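Local coordinates for protein sulfhydryl oxidase 1 (Homo sapiens, PDB 3LLK) that catalyses the FAD-dependent oxidation of thiols to disulfides, passing the electrons on to molecular oxygen, at residues 123-127 and 192-196; 218-224 and 245-250. One frame throughout, in Å; residues are numbered along the deposited sequence.

Interaction 1 (123-127 and 192-196); sequences WVLFH and LWSSH. With FAD (flavin-adenine dinucleotide), chain D.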
loop_
_atom_site.group_PDB
_atom_site.type_symbol
_atom_site.label_atom_id
_atom_site.label_comp_id
_atom_site.label_asym_id
_atom_site.label_seq_id
_atom_site.Cartn_x
_atom_site.Cartn_y
_atom_site.Cartn_z
ATOM N N TRP A 123 -3.341 1.408 -1.539
ATOM C CA TRP A 123 -2.959 2.721 -1.029
ATOM C C TRP A 123 -2.771 2.613 0.483
ATOM O O TRP A 123 -1.769 3.079 1.030
ATOM C CB TRP A 123 -4.055 3.762 -1.293
ATOM C CG TRP A 123 -3.962 4.474 -2.609
ATOM C CD1 TRP A 123 -4.923 4.536 -3.578
ATOM C CD2 TRP A 123 -2.870 5.281 -3.074
ATOM N NE1 TRP A 123 -4.498 5.335 -4.615
ATOM C CE2 TRP A 123 -3.243 5.802 -4.331
ATOM C CE3 TRP A 123 -1.614 5.616 -2.545
ATOM C CZ2 TRP A 123 -2.400 6.643 -5.075
ATOM C CZ3 TRP A 123 -0.776 6.454 -3.288
ATOM C CH2 TRP A 123 -1.178 6.954 -4.539
ATOM N N VAL A 124 -3.746 2.004 1.161
ATOM C CA VAL A 124 -3.678 1.879 2.612
ATOM C C VAL A 124 -2.419 1.140 3.013
ATOM O O VAL A 124 -1.678 1.617 3.873
ATOM C CB VAL A 124 -4.919 1.160 3.197
ATOM C CG1 VAL A 124 -4.812 1.083 4.735
ATOM C CG2 VAL A 124 -6.175 1.927 2.824
ATOM N N LEU A 125 -2.162 0.003 2.367
ATOM C CA LEU A 125 -0.970 -0.796 2.646
ATOM C C LEU A 125 0.298 0.036 2.451
ATOM O O LEU A 125 1.167 0.059 3.324
ATOM C CB LEU A 125 -0.927 -2.035 1.734
ATOM C CG LEU A 125 0.345 -2.904 1.696
ATOM C CD1 LEU A 125 0.699 -3.377 3.104
ATOM C CD2 LEU A 125 0.133 -4.117 0.774
ATOM N N PHE A 126 0.394 0.727 1.312
ATOM C CA PHE A 126 1.566 1.558 1.011
ATOM C C PHE A 126 1.818 2.631 2.083
ATOM O O PHE A 126 2.938 2.772 2.579
ATOM C CB PHE A 126 1.423 2.252 -0.364
ATOM C CG PHE A 126 1.598 1.332 -1.559
ATOM C CD1 PHE A 126 2.111 0.042 -1.419
ATOM C CD2 PHE A 126 1.243 1.774 -2.832
ATOM C CE1 PHE A 126 2.263 -0.799 -2.539
ATOM C CE2 PHE A 126 1.393 0.946 -3.955
ATOM C CZ PHE A 126 1.901 -0.341 -3.804
ATOM N N HIS A 127 0.786 3.405 2.412
ATOM C CA HIS A 127 0.917 4.451 3.426
ATOM C C HIS A 127 1.376 3.839 4.748
ATOM O O HIS A 127 2.253 4.373 5.432
ATOM C CB HIS A 127 -0.418 5.173 3.648
ATOM C CG HIS A 127 -0.818 6.069 2.519
ATOM N ND1 HIS A 127 -0.092 7.184 2.165
ATOM C CD2 HIS A 127 -1.849 5.998 1.643
ATOM C CE1 HIS A 127 -0.654 7.759 1.119
ATOM N NE2 HIS A 127 -1.723 7.060 0.783
ATOM N N LEU A 192 4.273 10.353 -0.246
ATOM C CA LEU A 192 3.214 9.443 -0.683
ATOM C C LEU A 192 1.853 10.069 -0.416
ATOM O O LEU A 192 0.927 9.948 -1.219
ATOM C CB LEU A 192 3.315 8.107 0.058
ATOM C CG LEU A 192 2.456 6.968 -0.508
ATOM C CD1 LEU A 192 2.824 6.706 -1.954
ATOM C CD2 LEU A 192 2.657 5.714 0.338
ATOM N N TRP A 193 1.745 10.737 0.726
ATOM C CA TRP A 193 0.512 11.394 1.122
ATOM C C TRP A 193 0.091 12.454 0.111
ATOM O O TRP A 193 -1.043 12.439 -0.383
ATOM C CB TRP A 193 0.693 12.038 2.498
ATOM C CG TRP A 193 -0.279 13.142 2.797
ATOM C CD1 TRP A 193 -1.605 13.014 3.097
ATOM C CD2 TRP A 193 0.004 14.547 2.815
ATOM N NE1 TRP A 193 -2.164 14.252 3.304
ATOM C CE2 TRP A 193 -1.200 15.212 3.136
ATOM C CE3 TRP A 193 1.159 15.307 2.589
ATOM C CZ2 TRP A 193 -1.286 16.610 3.238
ATOM C CZ3 TRP A 193 1.076 16.700 2.690
ATOM C CH2 TRP A 193 -0.141 17.334 3.010
ATOM N N SER A 194 0.999 13.377 -0.197
ATOM C CA SER A 194 0.675 14.439 -1.141
ATOM C C SER A 194 0.513 13.897 -2.553
ATOM O O SER A 194 -0.301 14.405 -3.317
ATOM C CB SER A 194 1.737 15.550 -1.107
ATOM O OG SER A 194 2.993 15.083 -1.537
ATOM N N SER A 195 1.281 12.871 -2.907
ATOM C CA SER A 195 1.155 12.288 -4.238
ATOM C C SER A 195 -0.232 11.651 -4.370
ATOM O O SER A 195 -0.862 11.707 -5.424
ATOM C CB SER A 195 2.244 11.236 -4.481
ATOM O OG SER A 195 3.519 11.835 -4.701
ATOM N N HIS A 196 -0.714 11.053 -3.286
ATOM C CA HIS A 196 -2.030 10.433 -3.299
ATOM C C HIS A 196 -3.091 11.533 -3.477
ATOM O O HIS A 196 -4.075 11.353 -4.201
ATOM C CB HIS A 196 -2.238 9.649 -1.996
ATOM C CG HIS A 196 -3.479 8.808 -1.978
ATOM N ND1 HIS A 196 -3.727 7.878 -0.990
ATOM C CD2 HIS A 196 -4.545 8.760 -2.813
ATOM C CE1 HIS A 196 -4.892 7.294 -1.217
ATOM N NE2 HIS A 196 -5.409 7.813 -2.317
HETATM P PA FAD D . -8.393 5.502 -2.301
HETATM O O1A FAD D . -8.125 4.115 -2.773
HETATM O O2A FAD D . -7.908 6.713 -3.015
HETATM O O5B FAD D . -7.957 5.664 -0.803
HETATM C C5B FAD D . -7.812 4.605 0.146
HETATM C C4B FAD D . -8.133 5.296 1.445
HETATM O O4B FAD D . -6.861 5.817 1.917
HETATM C C3B FAD D . -9.289 6.274 1.750
HETATM O O3B FAD D . -10.565 5.682 1.991
HETATM C C2B FAD D . -8.688 7.043 2.838
HETATM O O2B FAD D . -8.891 6.530 4.118
HETATM C C1B FAD D . -7.176 7.054 2.566
HETATM N N9A FAD D . -6.595 8.135 1.833
HETATM C C8A FAD D . -7.111 9.024 0.853
HETATM N N7A FAD D . -6.300 9.931 0.418
HETATM C C5A FAD D . -5.151 9.663 1.150
HETATM C C6A FAD D . -3.916 10.339 1.163
HETATM N N6A FAD D . -3.666 11.433 0.431
HETATM N N1A FAD D . -2.904 9.911 2.001
HETATM C C2A FAD D . -3.058 8.889 2.887
HETATM N N3A FAD D . -4.287 8.211 2.883
HETATM C C4A FAD D . -5.306 8.648 1.980
HETATM N N1 FAD D . -7.370 5.146 -10.706
HETATM C C2 FAD D . -7.757 5.772 -11.872
HETATM O O2 FAD D . -8.951 5.660 -12.194
HETATM N N3 FAD D . -6.690 6.444 -12.455
HETATM C C4 FAD D . -5.352 6.534 -11.998
HETATM O O4 FAD D . -4.481 7.161 -12.687
HETATM C C4X FAD D . -5.067 5.870 -10.822
HETATM N N5 FAD D . -3.723 5.809 -10.329
HETATM C C5X FAD D . -3.331 5.052 -9.194
HETATM C C6 FAD D . -1.959 4.980 -8.880
HETATM C C7 FAD D . -1.576 4.239 -7.727
HETATM C C7M FAD D . -0.073 4.203 -7.451
HETATM C C8 FAD D . -2.544 3.587 -6.905
HETATM C C8M FAD D . -2.344 2.790 -5.632
HETATM C C9 FAD D . -3.889 3.653 -7.269
HETATM C C9A FAD D . -4.368 4.324 -8.424
HETATM N N10 FAD D . -5.726 4.541 -8.991
HETATM C C10 FAD D . -6.110 5.156 -10.153
HETATM C "C1'" FAD D . -6.807 4.143 -8.145
HETATM C "C2'" FAD D . -7.373 5.143 -7.184
HETATM O "O2'" FAD D . -6.319 5.963 -6.620
HETATM C "C3'" FAD D . -8.202 4.637 -6.043
HETATM O "O3'" FAD D . -7.473 3.662 -5.308
HETATM C "C4'" FAD D . -9.624 4.160 -6.285
HETATM O "O4'" FAD D . -10.311 5.036 -7.227
HETATM C "C5'" FAD D . -10.469 3.880 -5.118
HETATM O "O5'" FAD D . -10.680 5.127 -4.451
HETATM P P FAD D . -11.197 5.284 -2.996
HETATM O O1P FAD D . -12.090 6.440 -3.088
HETATM O O2P FAD D . -11.816 4.044 -2.459
HETATM O O3P FAD D . -9.958 5.648 -2.034
#
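W123 lays its indole flat over the imidazole of H196, the five-membered ring of the tryptophan and the histidine ring being nearly parallel with centroids 3.5 Å apart. The pair belongs to the helical FAD-binding core of the Erv1/Alr family: segments 123-127 and 192-196, on helices 118-134 and 185-203, run roughly antiparallel, at 155°, and present an aromatic cluster of W123, H127 and H196 to the cofactor. H196 is sandwiched, with indole on one face and the adenine atom C5A on the other, while the far face of W123 receives the flavin methyl C8M toward its rim. W123 and H196 suit this place because each can stack through its faces while a ring N-H at its rim donates to the cofactor. W123 NE1 donates to the ribityl oxygen O2' of FAD at 2.8 Å, and H196 NE2 donates to the phosphate oxygen O2A, also at 2.8 Å. The H196 ring is swung toward helix 118-134 by a first torsion that sets CG opposite the backbone N (chi1 -172°). Its other nitrogen, ND1, meets H127 NE2 in a nearly straight hydrogen bond of 2.8 Å (164°), so both ring nitrogens are engaged and rotation of the imidazole is fixed. The two histidines lie rim to rim and almost coplanar, which lets them share one adenine face; C2A of the base sits 3.1 Å above the centre of the H127 ring. L192 fills in behind: CD1 comes to the indole edge at CZ3, its CG packs against H127 CE1, and CD2 touches F126 CB at 3.7 Å. F171 of helix 165-179 packs on both W123 and L192. At the adenine's amino end the backbone takes over, W193 O accepting a hydrogen bond from N6A at 2.9 Å.

Interaction 2 (218-224 and 245-250); sequences WPPRELC and FLKAHF. With FAD (flavin-adenine dinucleotide), chain D.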
loop_
_atom_site.group_PDB
_atom_site.type_symbol
_atom_site.label_atom_id
_atom_site.label_comp_id
_atom_site.label_asym_id
_atom_site.label_seq_id
_atom_site.Cartn_x
_atom_site.Cartn_y
_atom_site.Cartn_z
ATOM N N TRP A 218 -7.369 14.675 1.305
ATOM C CA TRP A 218 -7.287 13.941 2.562
ATOM C C TRP A 218 -6.079 14.293 3.439
ATOM O O TRP A 218 -4.976 14.483 2.941
ATOM C CB TRP A 218 -7.271 12.452 2.210
ATOM C CG TRP A 218 -7.609 11.516 3.307
ATOM C CD1 TRP A 218 -8.830 10.973 3.569
ATOM C CD2 TRP A 218 -6.702 10.954 4.256
ATOM N NE1 TRP A 218 -8.740 10.094 4.620
ATOM C CE2 TRP A 218 -7.444 10.064 5.063
ATOM C CE3 TRP A 218 -5.330 11.113 4.504
ATOM C CZ2 TRP A 218 -6.859 9.328 6.104
ATOM C CZ3 TRP A 218 -4.748 10.380 5.541
ATOM C CH2 TRP A 218 -5.513 9.499 6.325
ATOM N N PRO A 219 -6.262 14.314 4.770
ATOM C CA PRO A 219 -7.497 14.032 5.509
ATOM C C PRO A 219 -8.468 15.213 5.544
ATOM O O PRO A 219 -8.049 16.375 5.646
ATOM C CB PRO A 219 -6.978 13.669 6.891
ATOM C CG PRO A 219 -5.831 14.666 7.056
ATOM C CD PRO A 219 -5.151 14.636 5.692
ATOM N N PRO A 220 -9.782 14.937 5.448
ATOM C CA PRO A 220 -10.750 16.041 5.479
ATOM C C PRO A 220 -10.780 16.671 6.874
ATOM O O PRO A 220 -10.292 16.076 7.836
ATOM C CB PRO A 220 -12.063 15.357 5.099
ATOM C CG PRO A 220 -11.907 13.993 5.706
ATOM C CD PRO A 220 -10.466 13.633 5.350
ATOM N N ARG A 221 -11.351 17.864 6.984
ATOM C CA ARG A 221 -11.410 18.561 8.270
ATOM C C ARG A 221 -12.072 17.802 9.418
ATOM O O ARG A 221 -11.643 17.914 10.565
ATOM C CB ARG A 221 -12.084 19.924 8.096
ATOM C CG ARG A 221 -11.166 20.943 7.458
ATOM C CD ARG A 221 -11.895 22.194 6.996
ATOM N NE ARG A 221 -10.933 23.238 6.649
ATOM C CZ ARG A 221 -10.239 23.933 7.547
ATOM N NH1 ARG A 221 -10.401 23.703 8.849
ATOM N NH2 ARG A 221 -9.378 24.857 7.149
ATOM N N GLU A 222 -13.096 17.012 9.122
ATOM C CA GLU A 222 -13.772 16.277 10.180
ATOM C C GLU A 222 -12.877 15.168 10.737
ATOM O O GLU A 222 -13.085 14.693 11.849
ATOM C CB GLU A 222 -15.088 15.682 9.661
ATOM C CG GLU A 222 -14.925 14.407 8.855
ATOM C CD GLU A 222 -16.238 13.909 8.288
ATOM O OE1 GLU A 222 -17.282 14.124 8.940
ATOM O OE2 GLU A 222 -16.226 13.296 7.196
ATOM N N LEU A 223 -11.880 14.764 9.963
ATOM C CA LEU A 223 -10.971 13.712 10.396
ATOM C C LEU A 223 -9.791 14.329 11.155
ATOM O O LEU A 223 -9.420 13.861 12.230
ATOM C CB LEU A 223 -10.469 12.925 9.185
ATOM C CG LEU A 223 -10.397 11.402 9.326
ATOM C CD1 LEU A 223 -9.720 10.809 8.095
ATOM C CD2 LEU A 223 -9.628 11.036 10.576
ATOM N N CYS A 224 -9.204 15.381 10.588
ATOM C CA CYS A 224 -8.082 16.075 11.222
ATOM C C CYS A 224 -8.224 17.570 10.994
ATOM O O CYS A 224 -7.877 18.073 9.934
ATOM C CB CYS A 224 -6.737 15.592 10.655
ATOM S SG CYS A 224 -5.302 16.468 11.367
ATOM N N PHE A 245 -0.637 13.406 12.342
ATOM C CA PHE A 245 -1.888 12.697 12.121
ATOM C C PHE A 245 -1.602 11.410 11.351
ATOM O O PHE A 245 -2.128 10.350 11.681
ATOM C CB PHE A 245 -2.886 13.543 11.324
ATOM C CG PHE A 245 -4.084 12.762 10.848
ATOM C CD1 PHE A 245 -5.111 12.431 11.725
ATOM C CD2 PHE A 245 -4.150 12.303 9.533
ATOM C CE1 PHE A 245 -6.192 11.649 11.303
ATOM C CE2 PHE A 245 -5.216 11.526 9.102
ATOM C CZ PHE A 245 -6.245 11.195 9.991
ATOM N N LEU A 246 -0.759 11.498 10.330
ATOM C CA LEU A 246 -0.438 10.311 9.535
ATOM C C LEU A 246 0.166 9.204 10.417
ATOM O O LEU A 246 -0.232 8.038 10.336
ATOM C CB LEU A 246 0.508 10.693 8.389
ATOM C CG LEU A 246 -0.089 11.583 7.285
ATOM C CD1 LEU A 246 1.024 12.143 6.429
ATOM C CD2 LEU A 246 -1.067 10.784 6.417
ATOM N N LYS A 247 1.107 9.575 11.280
ATOM C CA LYS A 247 1.743 8.603 12.168
ATOM C C LYS A 247 0.727 7.978 13.122
ATOM O O LYS A 247 0.841 6.806 13.482
ATOM C CB LYS A 247 2.877 9.264 12.951
ATOM C CG LYS A 247 4.105 9.599 12.100
ATOM C CD LYS A 247 5.153 10.368 12.918
ATOM C CE LYS A 247 6.376 10.756 12.096
ATOM N NZ LYS A 247 7.387 9.665 12.041
ATOM N N ALA A 248 -0.274 8.757 13.518
ATOM C CA ALA A 248 -1.318 8.263 14.408
ATOM C C ALA A 248 -2.321 7.392 13.654
ATOM O O ALA A 248 -2.729 6.338 14.137
ATOM C CB ALA A 248 -2.050 9.440 15.060
ATOM N N HIS A 249 -2.719 7.841 12.466
ATOM C CA HIS A 249 -3.704 7.122 11.662
ATOM C C HIS A 249 -3.212 5.757 11.175
ATOM O O HIS A 249 -3.889 4.734 11.348
ATOM C CB HIS A 249 -4.119 7.986 10.466
ATOM C CG HIS A 249 -5.208 7.380 9.643
ATOM N ND1 HIS A 249 -6.542 7.498 9.968
ATOM C CD2 HIS A 249 -5.160 6.604 8.533
ATOM C CE1 HIS A 249 -7.267 6.822 9.094
ATOM N NE2 HIS A 249 -6.453 6.270 8.214
ATOM N N PHE A 250 -2.035 5.736 10.566
ATOM C CA PHE A 250 -1.471 4.484 10.071
ATOM C C PHE A 250 -0.575 3.825 11.117
ATOM O O PHE A 250 0.622 3.641 10.896
ATOM C CB PHE A 250 -0.677 4.749 8.787
ATOM C CG PHE A 250 -1.522 5.259 7.654
ATOM C CD1 PHE A 250 -2.413 4.414 6.999
ATOM C CD2 PHE A 250 -1.421 6.578 7.233
ATOM C CE1 PHE A 250 -3.192 4.877 5.932
ATOM C CE2 PHE A 250 -2.195 7.054 6.166
ATOM C CZ PHE A 250 -3.085 6.194 5.517
HETATM P PA FAD D . -8.393 5.502 -2.301
HETATM O O1A FAD D . -8.125 4.115 -2.773
HETATM O O2A FAD D . -7.908 6.713 -3.015
HETATM O O5B FAD D . -7.957 5.664 -0.803
HETATM C C5B FAD D . -7.812 4.605 0.146
HETATM C C4B FAD D . -8.133 5.296 1.445
HETATM O O4B FAD D . -6.861 5.817 1.917
HETATM C C3B FAD D . -9.289 6.274 1.750
HETATM O O3B FAD D . -10.565 5.682 1.991
HETATM C C2B FAD D . -8.688 7.043 2.838
HETATM O O2B FAD D . -8.891 6.530 4.118
HETATM C C1B FAD D . -7.176 7.054 2.566
HETATM N N9A FAD D . -6.595 8.135 1.833
HETATM C C8A FAD D . -7.111 9.024 0.853
HETATM N N7A FAD D . -6.300 9.931 0.418
HETATM C C5A FAD D . -5.151 9.663 1.150
HETATM C C6A FAD D . -3.916 10.339 1.163
HETATM N N6A FAD D . -3.666 11.433 0.431
HETATM N N1A FAD D . -2.904 9.911 2.001
HETATM C C2A FAD D . -3.058 8.889 2.887
HETATM N N3A FAD D . -4.287 8.211 2.883
HETATM C C4A FAD D . -5.306 8.648 1.980
HETATM N N1 FAD D . -7.370 5.146 -10.706
HETATM C C2 FAD D . -7.757 5.772 -11.872
HETATM O O2 FAD D . -8.951 5.660 -12.194
HETATM N N3 FAD D . -6.690 6.444 -12.455
HETATM C C4 FAD D . -5.352 6.534 -11.998
HETATM O O4 FAD D . -4.481 7.161 -12.687
HETATM C C4X FAD D . -5.067 5.870 -10.822
HETATM N N5 FAD D . -3.723 5.809 -10.329
HETATM C C5X FAD D . -3.331 5.052 -9.194
HETATM C C6 FAD D . -1.959 4.980 -8.880
HETATM C C7 FAD D . -1.576 4.239 -7.727
HETATM C C7M FAD D . -0.073 4.203 -7.451
HETATM C C8 FAD D . -2.544 3.587 -6.905
HETATM C C8M FAD D . -2.344 2.790 -5.632
HETATM C C9 FAD D . -3.889 3.653 -7.269
HETATM C C9A FAD D . -4.368 4.324 -8.424
HETATM N N10 FAD D . -5.726 4.541 -8.991
HETATM C C10 FAD D . -6.110 5.156 -10.153
HETATM C "C1'" FAD D . -6.807 4.143 -8.145
HETATM C "C2'" FAD D . -7.373 5.143 -7.184
HETATM O "O2'" FAD D . -6.319 5.963 -6.620
HETATM C "C3'" FAD D . -8.202 4.637 -6.043
HETATM O "O3'" FAD D . -7.473 3.662 -5.308
HETATM C "C4'" FAD D . -9.624 4.160 -6.285
HETATM O "O4'" FAD D . -10.311 5.036 -7.227
HETATM C "C5'" FAD D . -10.469 3.880 -5.118
HETATM O "O5'" FAD D . -10.680 5.127 -4.451
HETATM P P FAD D . -11.197 5.284 -2.996
HETATM O O1P FAD D . -12.090 6.440 -3.088
HETATM O O2P FAD D . -11.816 4.044 -2.459
HETATM O O3P FAD D . -9.958 5.648 -2.034
#
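W218 points the edge of its six-membered ring, CH2 leading, at the face of H249, an edge-to-face pair with centroids 5.0 Å apart and planes at 75°. That atom, CH2, also lies 3.5 Å from F245 CE2, but there the rings are inclined at 57° and meet obliquely. C224 CB sits over one face of F245, 4.0 Å from the centroid in a CH-pi contact, H249 CB lies over the opposite face, and L223 CD2 comes to the edge at CZ. This aromatic cluster ties the loop 218-224 to the C-terminal turn of helix 239-249, beside the C224-C227 disulfide. A cis peptide joins W218 to P219, and the proline folds back so that its CB lies over the indole while also touching F245 CE2 at 3.5 Å. The indole's other face covers the adenine of FAD, with C4A 3.4 Å above the plane; a broad, flat residue is thus able to stack on the base and reach the helix at once. With an alanine in its place, that adenine face would probably lose its stacking partner and a gap would open between P219, F245 and H249. F250 approaches the base differently, its ring edge turned to N3A with CZ 3.5 Å away.

In the fold
Interactions 1 and 2, whose centres are about 12 Å apart, close on the adenine of FAD from opposite faces: H127 and H196 cover one side, W218 the other. They also touch directly. W193 NE1 lies 2.8 Å from W218 O, a probable hydrogen bond that fixes the loop to helix 185-203, and F250 CZ packs 3.4 Å from H127 CB. Interaction 1 extends further along the cofactor, through phosphate and ribityl chain to the flavin methyl end, whereas interaction 2 stays at the adenosine end. R116 and N200 add further hydrogen bonds to FAD. The C164-C167 disulfide is probably the redox partner of the flavin, as in Erv-family oxidases.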